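Local coordinates for protein (glyceraldehyde 3-phosphate dehydrogenase) (Sulfolobus solfataricus, PDB 1B7G) that oxidises glyceraldehyde 3-phosphate to 1,3-bisphosphoglycerate in archaeal glycolysis, accepting NADP or NAD as cofactor with a marked preference for NADP, at residues Y51-Q54 against Q55-K58. The protein carries 1 engineered substitution. Numbering follows the deposited sequence.
Engineered in segment 51-54: Val-52 (natural residue Leu).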
ATOM      1  N   TYR A  51      18.234   6.972 -18.110  1.00 35.55           N
ATOM      2  CA  TYR A  51      19.622   7.279 -18.394  1.00 33.51           C
ATOM      3  C   TYR A  51      20.481   6.584 -17.334  1.00 37.58           C
ATOM      4  O   TYR A  51      20.019   6.439 -16.191  1.00 32.11           O
ATOM      5  CB  TYR A  51      19.846   8.763 -18.397  1.00 34.02           C
ATOM      6  CG  TYR A  51      19.076   9.543 -19.445  1.00 38.50           C
ATOM      7  CD1 TYR A  51      17.719   9.745 -19.354  1.00 31.22           C
ATOM      8  CD2 TYR A  51      19.762  10.122 -20.518  1.00 37.77           C
ATOM      9  CE1 TYR A  51      17.036  10.472 -20.319  1.00 41.95           C
ATOM     10  CE2 TYR A  51      19.090  10.871 -21.476  1.00 40.60           C
ATOM     11  CZ  TYR A  51      17.727  11.037 -21.375  1.00 43.17           C
ATOM     12  OH  TYR A  51      17.038  11.780 -22.321  1.00 40.77           O
ATOM     13  N   VAL A  52      21.632   6.085 -17.717  1.00 37.02           N
ATOM     14  CA  VAL A  52      22.469   5.257 -16.855  1.00 33.87           C
ATOM     15  C   VAL A  52      23.917   5.728 -16.883  1.00 44.10           C
ATOM     16  O   VAL A  52      24.400   6.100 -17.953  1.00 48.79           O
ATOM     17  CB  VAL A  52      22.447   3.808 -17.384  1.00 39.55           C
ATOM     18  CG1 VAL A  52      23.445   2.935 -16.593  1.00 38.20           C
ATOM     19  CG2 VAL A  52      21.065   3.168 -17.271  1.00 43.63           C
ATOM     20  N   PRO A  53      24.631   5.638 -15.763  1.00 46.17           N
ATOM     21  CA  PRO A  53      26.031   6.016 -15.724  1.00 45.98           C
ATOM     22  C   PRO A  53      26.824   5.216 -16.746  1.00 48.24           C
ATOM     23  O   PRO A  53      26.716   3.996 -16.800  1.00 46.45           O
ATOM     24  CB  PRO A  53      26.498   5.684 -14.309  1.00 45.40           C
ATOM     25  CG  PRO A  53      25.254   5.563 -13.509  1.00 45.24           C
ATOM     26  CD  PRO A  53      24.144   5.179 -14.451  1.00 41.74           C
ATOM     27  N   GLN A  54      27.616   5.911 -17.535  1.00 51.35           N
ATOM     28  CA  GLN A  54      28.485   5.353 -18.557  1.00 61.96           C
ATOM     29  C   GLN A  54      29.016   3.966 -18.244  1.00 63.49           C
ATOM     30  O   GLN A  54      28.814   3.009 -19.004  1.00 61.88           O
ATOM     31  CB  GLN A  54      29.643   6.338 -18.742  1.00 71.68           C
ATOM     32  CG  GLN A  54      30.611   6.088 -19.870  1.00 83.11           C
ATOM     33  CD  GLN A  54      31.708   7.152 -19.854  1.00 93.67           C
ATOM     34  OE1 GLN A  54      31.425   8.303 -19.504  1.00 92.41           O
ATOM     35  NE2 GLN A  54      32.925   6.768 -20.210  1.00100.33           N
ATOM     36  N   GLN A  55      29.621   3.787 -17.073  1.00 66.00           N
ATOM     37  CA  GLN A  55      30.187   2.523 -16.662  1.00 70.20           C
ATOM     38  C   GLN A  55      29.178   1.448 -16.342  1.00 69.86           C
ATOM     39  O   GLN A  55      29.573   0.302 -16.063  1.00 73.25           O
ATOM     40  CB  GLN A  55      31.104   2.761 -15.440  1.00 84.98           C
ATOM     41  CG  GLN A  55      32.193   3.779 -15.753  1.00 96.27           C
ATOM     42  CD  GLN A  55      33.037   4.131 -14.550  1.00104.78           C
ATOM     43  OE1 GLN A  55      33.221   3.322 -13.638  1.00109.13           O
ATOM     44  NE2 GLN A  55      33.565   5.352 -14.543  1.00109.98           N
ATOM     45  N   SER A  56      27.887   1.757 -16.322  1.00 65.85           N
ATOM     46  CA  SER A  56      26.890   0.732 -16.028  1.00 61.44           C
ATOM     47  C   SER A  56      26.034   0.426 -17.242  1.00 55.10           C
ATOM     48  O   SER A  56      25.306  -0.565 -17.254  1.00 51.39           O
ATOM     49  CB  SER A  56      26.035   1.195 -14.838  1.00 61.81           C
ATOM     50  OG  SER A  56      26.891   1.732 -13.844  1.00 63.09           O
ATOM     51  N   ILE A  57      26.149   1.246 -18.290  1.00 54.62           N
ATOM     52  CA  ILE A  57      25.340   1.089 -19.478  1.00 54.88           C
ATOM     53  C   ILE A  57      25.248  -0.331 -20.001  1.00 55.44           C
ATOM     54  O   ILE A  57      24.108  -0.776 -20.240  1.00 50.05           O
ATOM     55  CB  ILE A  57      25.680   2.057 -20.639  1.00 53.88           C
ATOM     56  CG1 ILE A  57      25.605   3.502 -20.155  1.00 57.59           C
ATOM     57  CG2 ILE A  57      24.692   1.809 -21.782  1.00 52.88           C
ATOM     58  CD1 ILE A  57      25.216   4.559 -21.162  1.00 47.13           C
ATOM     59  N   LYS A  58      26.356  -1.041 -20.205  1.00 57.28           N
ATOM     60  CA  LYS A  58      26.268  -2.404 -20.741  1.00 61.26           C
ATOM     61  C   LYS A  58      25.588  -3.383 -19.807  1.00 60.97           C
ATOM     62  O   LYS A  58      24.682  -4.114 -20.249  1.00 63.30           O
ATOM     63  CB  LYS A  58      27.612  -2.916 -21.237  1.00 74.38           C
ATOM     64  CG  LYS A  58      28.837  -2.405 -20.515  1.00 81.21           C
ATOM     65  CD  LYS A  58      30.113  -2.597 -21.327  1.00 91.48           C
ATOM     66  CE  LYS A  58      31.337  -2.208 -20.508  1.00 94.14           C
ATOM     67  NZ  LYS A  58      32.427  -1.638 -21.341  1.00 88.63           N
TER
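Two backbone amides converge on Pro-53 O: Ser-56 N at 2.6 Å, with an N-H...O angle of 163°, and Ile-57 N at 3.2 Å, a weak and strongly bent bond. The first closes a beta turn over Pro-53 to Ser-56, whose inner residues, Gln-54 and Gln-55, have backbone angles near the type I values. This turn leads from strand 50-51, the outermost strand at one end of the parallel Rossmann-fold sheet, into helix 57-61. Ile-57 N has a second acceptor, Gln-54 O at 3.3 Å, which it meets from above the carbonyl plane, 65° out of it. The amide therefore bridges two successive carbonyls.

Val-52 CG1 is the methyl that meets both Ser-56 and Ile-57. Val-52, an engineered residue (Leu in the natural protein), holds CG1 anti to the backbone N (chi1 174°), which places this methyl 3.6 Å from Ser-56 CB; CG1 also meets Ile-57 CG1 in a looser apolar contact. Val-52 also touches Val-67, while Pro-53 and Ser-56 both touch Thr-34 of the loop after strand 26-32. Gln-54 and Gln-55, both solvent-exposed, start away from the contact and run on as extended chains. Along Ile-57, CG1 lies against the Gln-54 carbonyl and the terminal methyl CD1 reaches back to Val-52 O at 3.7 Å.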